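Local atomic coordinates of probable mannosyltransferase KTR4 (Saccharomyces cerevisiae, PDB entry 5A07), a protein that is probably a mannosyltransferase of the GT-A glycosyltransferase clan, with guanosine-5'-diphosphate and manganese bound in the model. Residues V324-D327 / F328-E332; D148-K151 / D152-S156; L75-E78 / F79-E83. All blocks are in the same frame, centred on the assembly; numbering follows the deposited sequence. Where two conformers were deposited one is given.

Contact 1: V324-D327 / F328-E332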
ATOM      1  N   VAL B 324       7.073   2.925   3.983  1.00 16.52           N
ATOM      2  CA  VAL B 324       6.356   4.132   4.391  0.60 18.80           C
ATOM      3  C   VAL B 324       7.178   4.975   5.370  1.00 19.94           C
ATOM      4  O   VAL B 324       7.843   4.474   6.293  1.00 19.62           O
ATOM      5  CB  VAL B 324       4.902   3.855   4.848  0.60 21.93           C
ATOM      6  CG1 VAL B 324       4.848   2.823   5.904  0.60 22.84           C
ATOM      7  CG2 VAL B 324       4.234   5.159   5.289  0.60 21.47           C
ATOM      8  N   ASP B 325       7.163   6.270   5.093  1.00 18.49           N
ATOM      9  CA  ASP B 325       7.750   7.294   5.922  1.00 20.26           C
ATOM     10  C   ASP B 325       6.701   7.620   6.979  1.00 21.60           C
ATOM     11  O   ASP B 325       5.680   8.249   6.717  1.00 19.49           O
ATOM     12  CB  ASP B 325       8.130   8.514   5.067  1.00 22.74           C
ATOM     13  CG  ASP B 325       8.840   9.653   5.853  1.00 24.56           C
ATOM     14  OD1 ASP B 325       8.731   9.660   7.112  1.00 26.05           O
ATOM     15  OD2 ASP B 325       9.530  10.494   5.196  1.00 23.83           O
ATOM     16  N   LEU B 326       6.945   7.147   8.203  1.00 20.20           N
ATOM     17  CA  LEU B 326       5.964   7.328   9.255  1.00 21.38           C
ATOM     18  C   LEU B 326       5.711   8.797   9.644  1.00 22.37           C
ATOM     19  O   LEU B 326       4.654   9.069  10.222  1.00 22.97           O
ATOM     20  CB  LEU B 326       6.333   6.555  10.525  1.00 21.66           C
ATOM     21  CG  LEU B 326       6.494   5.032  10.394  1.00 19.92           C
ATOM     22  CD1 LEU B 326       6.755   4.386  11.739  1.00 20.59           C
ATOM     23  CD2 LEU B 326       5.267   4.434   9.781  1.00 20.16           C
ATOM     24  N   ASP B 327       6.614   9.688   9.303  1.00 23.23           N
ATOM     25  CA  ASP B 327       6.364  11.146   9.486  1.00 29.16           C
ATOM     26  C   ASP B 327       5.098  11.576   8.732  1.00 31.32           C
ATOM     27  O   ASP B 327       4.405  12.456   9.188  1.00 27.70           O
ATOM     28  CB  ASP B 327       7.485  11.973   8.914  1.00 28.55           C
ATOM     29  CG  ASP B 327       8.768  11.927   9.730  1.00 36.14           C
ATOM     30  OD1 ASP B 327       8.854  11.265  10.738  1.00 39.13           O
ATOM     31  OD2 ASP B 327       9.717  12.668   9.374  1.00 43.00           O
ATOM     32  N   PHE B 328       4.787  10.968   7.566  1.00 24.27           N
ATOM     33  CA  PHE B 328       3.553  11.307   6.929  1.00 21.97           C
ATOM     34  C   PHE B 328       2.319  10.861   7.736  1.00 23.76           C
ATOM     35  O   PHE B 328       1.366  11.604   7.918  1.00 22.20           O
ATOM     36  CB  PHE B 328       3.512  10.799   5.450  1.00 20.30           C
ATOM     37  CG  PHE B 328       2.224  11.052   4.801  1.00 22.47           C
ATOM     38  CD1 PHE B 328       1.823  12.356   4.471  1.00 23.76           C
ATOM     39  CD2 PHE B 328       1.338  10.016   4.558  1.00 24.66           C
ATOM     40  CE1 PHE B 328       0.582  12.601   3.894  1.00 20.07           C
ATOM     41  CE2 PHE B 328       0.107  10.262   3.972  1.00 25.15           C
ATOM     42  CZ  PHE B 328      -0.272  11.574   3.620  1.00 22.91           C
ATOM     43  N   LEU B 329       2.344   9.625   8.233  1.00 20.44           N
ATOM     44  CA  LEU B 329       1.205   9.090   8.958  1.00 21.19           C
ATOM     45  C   LEU B 329       1.010   9.857  10.290  1.00 21.34           C
ATOM     46  O   LEU B 329      -0.081   9.895  10.824  1.00 18.43           O
ATOM     47  CB  LEU B 329       1.423   7.621   9.279  1.00 21.72           C
ATOM     48  CG  LEU B 329       1.644   6.679   8.068  1.00 22.54           C
ATOM     49  CD1 LEU B 329       1.580   5.237   8.460  1.00 23.77           C
ATOM     50  CD2 LEU B 329       0.675   6.959   6.973  1.00 21.75           C
ATOM     51  N   ARG B 330       2.114  10.309  10.850  1.00 17.63           N
ATOM     52  CA  ARG B 330       2.089  11.049  12.108  1.00 21.44           C
ATOM     53  C   ARG B 330       1.693  12.541  11.943  1.00 24.40           C
ATOM     54  O   ARG B 330       1.546  13.230  12.946  1.00 26.43           O
ATOM     55  CB  ARG B 330       3.433  10.922  12.770  1.00 21.38           C
ATOM     56  CG  ARG B 330       3.681   9.508  13.295  1.00 22.59           C
ATOM     57  CD  ARG B 330       5.151   9.315  13.680  1.00 23.51           C
ATOM     58  NE  ARG B 330       5.264   7.959  14.249  1.00 22.66           N
ATOM     59  CZ  ARG B 330       6.389   7.276  14.354  1.00 19.57           C
ATOM     60  NH1 ARG B 330       7.478   7.732  13.861  1.00 20.85           N
ATOM     61  NH2 ARG B 330       6.378   6.073  14.870  1.00 23.49           N
ATOM     62  N   SER B 331       1.596  13.023  10.708  1.00 22.02           N
ATOM     63  CA  SER B 331       1.332  14.423  10.375  1.00 24.05           C
ATOM     64  C   SER B 331      -0.102  14.741  10.566  1.00 22.93           C
ATOM     65  O   SER B 331      -0.963  13.879  10.632  1.00 24.43           O
ATOM     66  CB  SER B 331       1.726  14.715   8.896  1.00 25.09           C
ATOM     67  OG  SER B 331       0.756  14.160   7.954  1.00 25.01           O
ATOM     68  N   GLU B 332      -0.398  16.041  10.707  1.00 28.70           N
ATOM     69  CA  GLU B 332      -1.738  16.473  11.116  1.00 24.57           C
ATOM     70  C   GLU B 332      -2.796  16.056  10.152  1.00 20.37           C
ATOM     71  O   GLU B 332      -3.823  15.510  10.547  1.00 21.81           O
ATOM     72  CB  GLU B 332      -1.766  18.004  11.334  1.00 29.01           C
ATOM     73  CG  GLU B 332      -3.176  18.468  11.700  1.00 33.38           C
ATOM     74  CD  GLU B 332      -3.301  20.001  11.727  1.00 35.85           C
ATOM     75  OE1 GLU B 332      -2.321  20.693  11.983  1.00 36.64           O
ATOM     76  OE2 GLU B 332      -4.398  20.506  11.414  1.00 36.90           O
TER
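Leu326 and Arg330 meet across a single turn just after a strand. The guanidinium lies over the Leu326 side chain, with Leu326 CB 3.7 Å from Arg330 NH1 and Leu326 CD1 3.6 Å from Arg330 NH2, both over the flat group. The Arg330 chain runs extended from CG to NE, and its NH groups go on to the carbonyls of Tyr217, Leu222 and Tyr225, which fix its rotation. The other apolar touches are looser: Leu326 CD2 to Leu329 CD1 at 4.0 Å, and Val324 CG2 to Leu329 CG at 4.1 Å, side chains crossing at about a right angle.

Among the polar contacts, Asp325 is the N-cap: its OD1 takes Asp327 N at 3.0 Å, on the anti side of the carboxylate and 31° out of its plane, while Phe328 N bonds to Asp325 O. Arg330 N reaches Leu326 O at 2.9 Å. At the far end Phe328 O is gripped twice, by Ser331 N and by Ser331 OG at 2.6 Å.

Lys226 forms salt bridges with both Asp325 and Asp327. The turn leaves strand 322-325, which pairs antiparallel with strand 227-230, and Phe328 and Leu329 pack on helix 354-365.

Contact 2: D148-K151 / D152-S156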
ATOM      1  N   ASP B 148       6.896 -18.261  23.092  1.00 20.14           N
ATOM      2  CA  ASP B 148       8.293 -18.559  22.981  1.00 22.96           C
ATOM      3  C   ASP B 148       8.661 -19.399  21.761  1.00 21.16           C
ATOM      4  O   ASP B 148       9.742 -19.221  21.230  1.00 21.22           O
ATOM      5  CB  ASP B 148       8.822 -19.330  24.205  1.00 26.72           C
ATOM      6  CG  ASP B 148       8.945 -18.425  25.446  1.00 34.38           C
ATOM      7  OD1 ASP B 148       8.769 -17.206  25.339  1.00 39.13           O
ATOM      8  OD2 ASP B 148       9.224 -18.935  26.517  1.00 40.84           O
ATOM      9  N   GLU B 149       7.810 -20.349  21.373  1.00 20.16           N
ATOM     10  CA  GLU B 149       8.101 -21.136  20.163  1.00 21.93           C
ATOM     11  C   GLU B 149       8.042 -20.309  18.849  1.00 20.11           C
ATOM     12  O   GLU B 149       8.863 -20.492  17.962  1.00 20.58           O
ATOM     13  CB  GLU B 149       7.126 -22.316  20.043  1.00 24.56           C
ATOM     14  CG  GLU B 149       7.474 -23.378  21.111  1.00 28.12           C
ATOM     15  CD  GLU B 149       6.736 -24.686  20.932  1.00 26.77           C
ATOM     16  OE1 GLU B 149       5.593 -24.649  20.477  1.00 25.51           O
ATOM     17  OE2 GLU B 149       7.394 -25.740  21.173  1.00 28.46           O
ATOM     18  N   PHE B 150       7.147 -19.354  18.804  1.00 22.37           N
ATOM     19  CA  PHE B 150       7.185 -18.329  17.711  1.00 18.90           C
ATOM     20  C   PHE B 150       8.496 -17.594  17.653  1.00 20.83           C
ATOM     21  O   PHE B 150       9.212 -17.615  16.625  1.00 20.38           O
ATOM     22  CB  PHE B 150       6.005 -17.395  17.818  1.00 20.72           C
ATOM     23  CG  PHE B 150       5.873 -16.489  16.635  1.00 18.95           C
ATOM     24  CD1 PHE B 150       6.641 -15.377  16.546  1.00 19.62           C
ATOM     25  CD2 PHE B 150       5.019 -16.807  15.611  1.00 19.34           C
ATOM     26  CE1 PHE B 150       6.566 -14.536  15.470  1.00 21.39           C
ATOM     27  CE2 PHE B 150       4.895 -15.965  14.525  1.00 20.19           C
ATOM     28  CZ  PHE B 150       5.657 -14.842  14.446  1.00 23.04           C
ATOM     29  N   LYS B 151       8.880 -16.977  18.760  1.00 19.16           N
ATOM     30  CA  LYS B 151      10.101 -16.250  18.812  1.00 18.61           C
ATOM     31  C   LYS B 151      11.299 -17.070  18.481  1.00 21.80           C
ATOM     32  O   LYS B 151      12.198 -16.633  17.716  1.00 21.18           O
ATOM     33  CB  LYS B 151      10.263 -15.610  20.187  1.00 20.18           C
ATOM     34  CG  LYS B 151       9.104 -14.703  20.547  1.00 22.23           C
ATOM     35  CD  LYS B 151       9.387 -14.010  21.888  1.00 24.49           C
ATOM     36  CE  LYS B 151       8.108 -13.440  22.443  1.00 26.67           C
ATOM     37  NZ  LYS B 151       8.456 -12.813  23.792  1.00 30.44           N
ATOM     38  N   ASP B 152      11.373 -18.266  19.064  1.00 22.54           N
ATOM     39  CA  ASP B 152      12.517 -19.143  18.794  1.00 23.49           C
ATOM     40  C   ASP B 152      12.552 -19.551  17.301  1.00 22.79           C
ATOM     41  O   ASP B 152      13.665 -19.688  16.703  1.00 20.95           O
ATOM     42  CB  ASP B 152      12.410 -20.440  19.646  1.00 25.86           C
ATOM     43  CG  ASP B 152      12.751 -20.191  21.154  1.00 30.15           C
ATOM     44  OD1 ASP B 152      13.484 -19.226  21.440  1.00 32.61           O
ATOM     45  OD2 ASP B 152      12.308 -21.005  21.972  1.00 39.70           O
ATOM     46  N   GLY B 153      11.378 -19.784  16.744  1.00 20.18           N
ATOM     47  CA  GLY B 153      11.283 -20.183  15.336  1.00 20.64           C
ATOM     48  C   GLY B 153      11.848 -19.074  14.434  1.00 20.27           C
ATOM     49  O   GLY B 153      12.649 -19.302  13.531  1.00 18.36           O
ATOM     50  N   ILE B 154      11.422 -17.854  14.697  1.00 21.20           N
ATOM     51  CA  ILE B 154      11.940 -16.707  13.966  1.00 19.02           C
ATOM     52  C   ILE B 154      13.432 -16.583  14.097  1.00 19.61           C
ATOM     53  O   ILE B 154      14.201 -16.408  13.118  1.00 18.21           O
ATOM     54  CB  ILE B 154      11.256 -15.400  14.462  1.00 18.96           C
ATOM     55  CG1 ILE B 154       9.755 -15.381  14.139  1.00 20.69           C
ATOM     56  CG2 ILE B 154      11.943 -14.191  13.852  1.00 20.46           C
ATOM     57  CD1 ILE B 154       9.392 -15.501  12.650  1.00 18.95           C
ATOM     58  N   LYS B 155      13.917 -16.660  15.331  1.00 19.63           N
ATOM     59  CA  LYS B 155      15.336 -16.496  15.513  1.00 20.17           C
ATOM     60  C   LYS B 155      16.139 -17.613  14.846  1.00 18.59           C
ATOM     61  O   LYS B 155      17.257 -17.374  14.400  1.00 19.66           O
ATOM     62  CB  LYS B 155      15.722 -16.370  16.995  1.00 22.65           C
ATOM     63  CG  LYS B 155      15.283 -15.022  17.541  1.00 27.65           C
ATOM     64  CD  LYS B 155      15.642 -14.878  19.017  1.00 44.01           C
ATOM     65  CE  LYS B 155      14.611 -15.580  19.860  1.00 49.12           C
ATOM     66  NZ  LYS B 155      14.681 -15.059  21.262  1.00 63.51           N
ATOM     67  N   SER B 156      15.599 -18.815  14.831  1.00 19.94           N
ATOM     68  CA  SER B 156      16.377 -19.938  14.273  1.00 21.86           C
ATOM     69  C   SER B 156      16.669 -19.732  12.777  1.00 23.47           C
ATOM     70  O   SER B 156      17.603 -20.356  12.242  1.00 20.50           O
ATOM     71  CB  SER B 156      15.611 -21.260  14.524  1.00 23.38           C
ATOM     72  OG  SER B 156      14.515 -21.372  13.652  1.00 21.28           O
TER
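Phe150 and Ile154, one helical turn apart, lie side by side and point the same way. Ile154 CG1 comes obliquely to the ring, 3.6 Å from Phe150 CE1, and its CD1 continues past CE1 and CZ at a slightly longer range. A Phe150 chi1 of -171° sets CG anti to the backbone N, and the ring stands out from the helix, leaning toward Ile154. Ile154 CG1 also rests 3.4 Å from Phe150 O, whose carbonyl accepts Ile154 N in a nearly straight bond (171° at the hydrogen).

The backbone beneath is regular helix. Asp152 N bonds to Asp148 O, Gly153 N to Glu149 O and Lys155 N to Lys151 O, each at 2.9 Å between the named atoms. Lys155 bends at chi3 (-81°), which folds CE back to 3.4 Å from Lys151 O. Near the end of the helix, Ser156 OG gives a hydrogen bond to Gly153 O at 2.8 Å.

Outward from this, Thr147 OG1 accepts Phe150 N, a side-chain bond in the first turn. The Phe150 ring meets that of Phe146 and also touches Phe166, while Ile154 packs on Leu116, Ile119 and Ile123 of helix 116-131. The acidic side chains of Asp148, Glu149 and Asp152 lie on the exposed part of the helix.

The side chain of Phe150 is about 9 Å from the bound guanosine-5'-diphosphate and touches Val111, which lines the nucleotide pocket. Helix 148-156 is the crossover of a beta-alpha-beta unit between the parallel strands 138-142 and 164-168, the Rossmann-like half expected of a GT-A fold.

Contact 3: L75-E78 / F79-E83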
ATOM      1  N   LEU B  75      -0.054  -0.233 -22.261  1.00 16.91           N
ATOM      2  CA  LEU B  75       0.813   0.724 -21.545  1.00 17.62           C
ATOM      3  C   LEU B  75       1.577   0.048 -20.380  1.00 17.92           C
ATOM      4  O   LEU B  75       2.771   0.195 -20.217  1.00 18.11           O
ATOM      5  CB  LEU B  75       0.016   1.903 -21.024  1.00 18.70           C
ATOM      6  CG  LEU B  75       0.872   2.911 -20.250  1.00 19.51           C
ATOM      7  CD1 LEU B  75       1.910   3.538 -21.185  1.00 21.90           C
ATOM      8  CD2 LEU B  75       0.029   4.006 -19.645  1.00 21.64           C
ATOM      9  N   TYR B  76       0.863  -0.759 -19.622  1.00 16.64           N
ATOM     10  CA  TYR B  76       1.486  -1.584 -18.563  1.00 17.30           C
ATOM     11  C   TYR B  76       2.585  -2.450 -19.104  1.00 17.76           C
ATOM     12  O   TYR B  76       3.661  -2.491 -18.569  1.00 15.85           O
ATOM     13  CB  TYR B  76       0.391  -2.387 -17.837  1.00 17.61           C
ATOM     14  CG  TYR B  76       0.915  -3.281 -16.761  1.00 17.98           C
ATOM     15  CD1 TYR B  76       1.187  -2.804 -15.495  1.00 17.49           C
ATOM     16  CD2 TYR B  76       1.121  -4.633 -16.999  1.00 18.39           C
ATOM     17  CE1 TYR B  76       1.666  -3.660 -14.473  1.00 16.60           C
ATOM     18  CE2 TYR B  76       1.559  -5.487 -15.997  1.00 17.35           C
ATOM     19  CZ  TYR B  76       1.836  -4.998 -14.738  1.00 17.09           C
ATOM     20  OH  TYR B  76       2.400  -5.845 -13.826  1.00 16.37           O
ATOM     21  N   GLU B  77       2.294  -3.195 -20.150  1.00 18.07           N
ATOM     22  CA  GLU B  77       3.254  -4.046 -20.767  1.00 20.58           C
ATOM     23  C   GLU B  77       4.502  -3.327 -21.267  1.00 20.94           C
ATOM     24  O   GLU B  77       5.613  -3.827 -21.115  1.00 18.52           O
ATOM     25  CB  GLU B  77       2.582  -4.824 -21.901  1.00 25.54           C
ATOM     26  CG  GLU B  77       3.530  -5.717 -22.656  1.00 34.18           C
ATOM     27  CD  GLU B  77       2.860  -6.491 -23.838  1.00 44.80           C
ATOM     28  OE1 GLU B  77       2.107  -7.465 -23.598  1.00 53.10           O
ATOM     29  OE2 GLU B  77       3.164  -6.172 -25.013  1.00 45.07           O
ATOM     30  N   GLU B  78       4.313  -2.151 -21.840  1.00 19.49           N
ATOM     31  CA  GLU B  78       5.454  -1.370 -22.281  1.00 23.03           C
ATOM     32  C   GLU B  78       6.353  -1.036 -21.152  1.00 22.06           C
ATOM     33  O   GLU B  78       7.576  -0.921 -21.325  1.00 19.12           O
ATOM     34  CB  GLU B  78       4.979  -0.077 -22.962  1.00 25.80           C
ATOM     35  CG  GLU B  78       4.431  -0.384 -24.360  1.00 33.45           C
ATOM     36  CD  GLU B  78       3.597   0.754 -25.016  1.00 37.24           C
ATOM     37  OE1 GLU B  78       3.250   1.764 -24.373  1.00 32.81           O
ATOM     38  OE2 GLU B  78       3.205   0.569 -26.196  1.00 43.58           O
ATOM     39  N   PHE B  79       5.792  -0.841 -19.958  1.00 17.99           N
ATOM     40  CA  PHE B  79       6.691  -0.614 -18.849  1.00 17.84           C
ATOM     41  C   PHE B  79       7.330  -1.886 -18.328  1.00 15.25           C
ATOM     42  O   PHE B  79       8.524  -1.933 -18.067  1.00 17.71           O
ATOM     43  CB  PHE B  79       5.999   0.197 -17.722  1.00 16.47           C
ATOM     44  CG  PHE B  79       6.051   1.682 -17.960  1.00 16.99           C
ATOM     45  CD1 PHE B  79       5.363   2.232 -19.004  1.00 19.21           C
ATOM     46  CD2 PHE B  79       6.816   2.517 -17.166  1.00 17.03           C
ATOM     47  CE1 PHE B  79       5.484   3.579 -19.320  1.00 18.15           C
ATOM     48  CE2 PHE B  79       6.882   3.884 -17.410  1.00 18.68           C
ATOM     49  CZ  PHE B  79       6.218   4.400 -18.507  1.00 18.12           C
ATOM     50  N   LEU B  80       6.517  -2.909 -18.121  1.00 17.08           N
ATOM     51  CA  LEU B  80       7.017  -4.148 -17.509  1.00 17.40           C
ATOM     52  C   LEU B  80       7.996  -4.888 -18.397  1.00 17.54           C
ATOM     53  O   LEU B  80       8.934  -5.527 -17.872  1.00 19.56           O
ATOM     54  CB  LEU B  80       5.872  -5.035 -17.091  1.00 18.69           C
ATOM     55  CG  LEU B  80       5.337  -4.837 -15.691  1.00 20.04           C
ATOM     56  CD1 LEU B  80       6.314  -5.336 -14.612  1.00 18.84           C
ATOM     57  CD2 LEU B  80       4.990  -3.378 -15.382  1.00 17.04           C
ATOM     58  N   LEU B  81       7.870  -4.749 -19.711  1.00 19.44           N
ATOM     59  CA  LEU B  81       8.847  -5.328 -20.659  1.00 19.52           C
ATOM     60  C   LEU B  81      10.004  -4.474 -20.945  1.00 20.61           C
ATOM     61  O   LEU B  81      10.953  -4.923 -21.558  1.00 20.36           O
ATOM     62  CB  LEU B  81       8.202  -5.821 -21.973  1.00 22.95           C
ATOM     63  CG  LEU B  81       7.037  -6.768 -21.826  1.00 24.63           C
ATOM     64  CD1 LEU B  81       6.542  -7.160 -23.229  1.00 28.00           C
ATOM     65  CD2 LEU B  81       7.366  -7.986 -20.980  1.00 24.56           C
ATOM     66  N   GLN B  82      10.100  -3.296 -20.348  1.00 20.51           N
ATOM     67  CA  GLN B  82      11.344  -2.463 -20.504  1.00 23.40           C
ATOM     68  C   GLN B  82      12.423  -3.046 -19.616  1.00 23.40           C
ATOM     69  O   GLN B  82      12.191  -3.355 -18.435  1.00 19.82           O
ATOM     70  CB  GLN B  82      11.009  -1.031 -20.071  1.00 23.52           C
ATOM     71  CG  GLN B  82      12.121  -0.004 -20.036  1.00 23.68           C
ATOM     72  CD  GLN B  82      11.633   1.368 -19.419  1.00 27.59           C
ATOM     73  OE1 GLN B  82      10.424   1.677 -19.281  1.00 27.15           O
ATOM     74  NE2 GLN B  82      12.592   2.156 -18.994  1.00 38.49           N
ATOM     75  N   GLU B  83      13.627  -3.186 -20.152  1.00 19.10           N
ATOM     76  CA  GLU B  83      14.767  -3.630 -19.355  1.00 22.13           C
ATOM     77  C   GLU B  83      15.121  -2.575 -18.311  1.00 21.08           C
ATOM     78  O   GLU B  83      15.397  -1.448 -18.666  1.00 19.21           O
ATOM     79  CB  GLU B  83      16.008  -3.858 -20.237  1.00 24.05           C
ATOM     80  CG  GLU B  83      15.781  -5.035 -21.143  1.00 27.27           C
ATOM     81  CD  GLU B  83      16.921  -5.195 -22.169  1.00 34.25           C
ATOM     82  OE1 GLU B  83      17.984  -4.602 -22.014  1.00 32.19           O
ATOM     83  OE2 GLU B  83      16.730  -5.894 -23.129  1.00 36.78           O
TER
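Leu80 folds back over the ring of Tyr76, four residues earlier in the helix. Its CB sits 3.7 Å from Tyr76 O, the carbonyl that accepts Leu80 N. CG then reaches the hydroxyl end of the ring, 3.6 Å from Tyr76 CZ and equally close to OH. At the tip the two methyls part: CD1 stays by Tyr76 OH, while CD2 lies over the ring face, 3.7 Å from the Tyr76 ring centroid and 22° off its normal, a CH-pi contact. A chi1 of 179° carries the Tyr76 ring out from the helix, and chi2 of 83° turns its face to Leu80.

Two further pairs follow the same spacing. Leu81 CD1 lies 3.4 Å from Glu77 CG, against the aliphatic part of the glutamate. Leu75 CD1 and Phe79 CE1 are 4.0 Å apart, side by side, and Ile422 of helix 418-425 touches both residues.

Leu81 N to Glu77 O, at 2.8 Å, belongs to the last turn, after which the chain leaves the helix. Gln82 N then bonds to Phe79 O, and Arg375 also reaches Gln82 OE1. The side-chain contacts here are thus dispersion contacts, one CH-pi and the rest methyl packing, whereas Phe79 O and Leu80 O, at the helix end, are hydrogen-bonded by Arg375 and Thr389.

In the fold
From the N terminus, the chain first makes contact 3, at the end of helix 65-80, then contact 2 in helix 148-156, and last contact 1, where strand 322-325 gives way to a short helical turn. Each is local and closes only a turn of its own, so none nests in or crosses another. Contact 3 joins the N-terminal part to helix 418-425 near the C terminus. Contact 2 packs a crossover helix against helix 116-131 and strand 164-168, while contact 1 ties the mixed sheet to helix 354-365. Contacts 1 and 3 lie on opposite sides of the chain's centre, their centres about 32 Å apart.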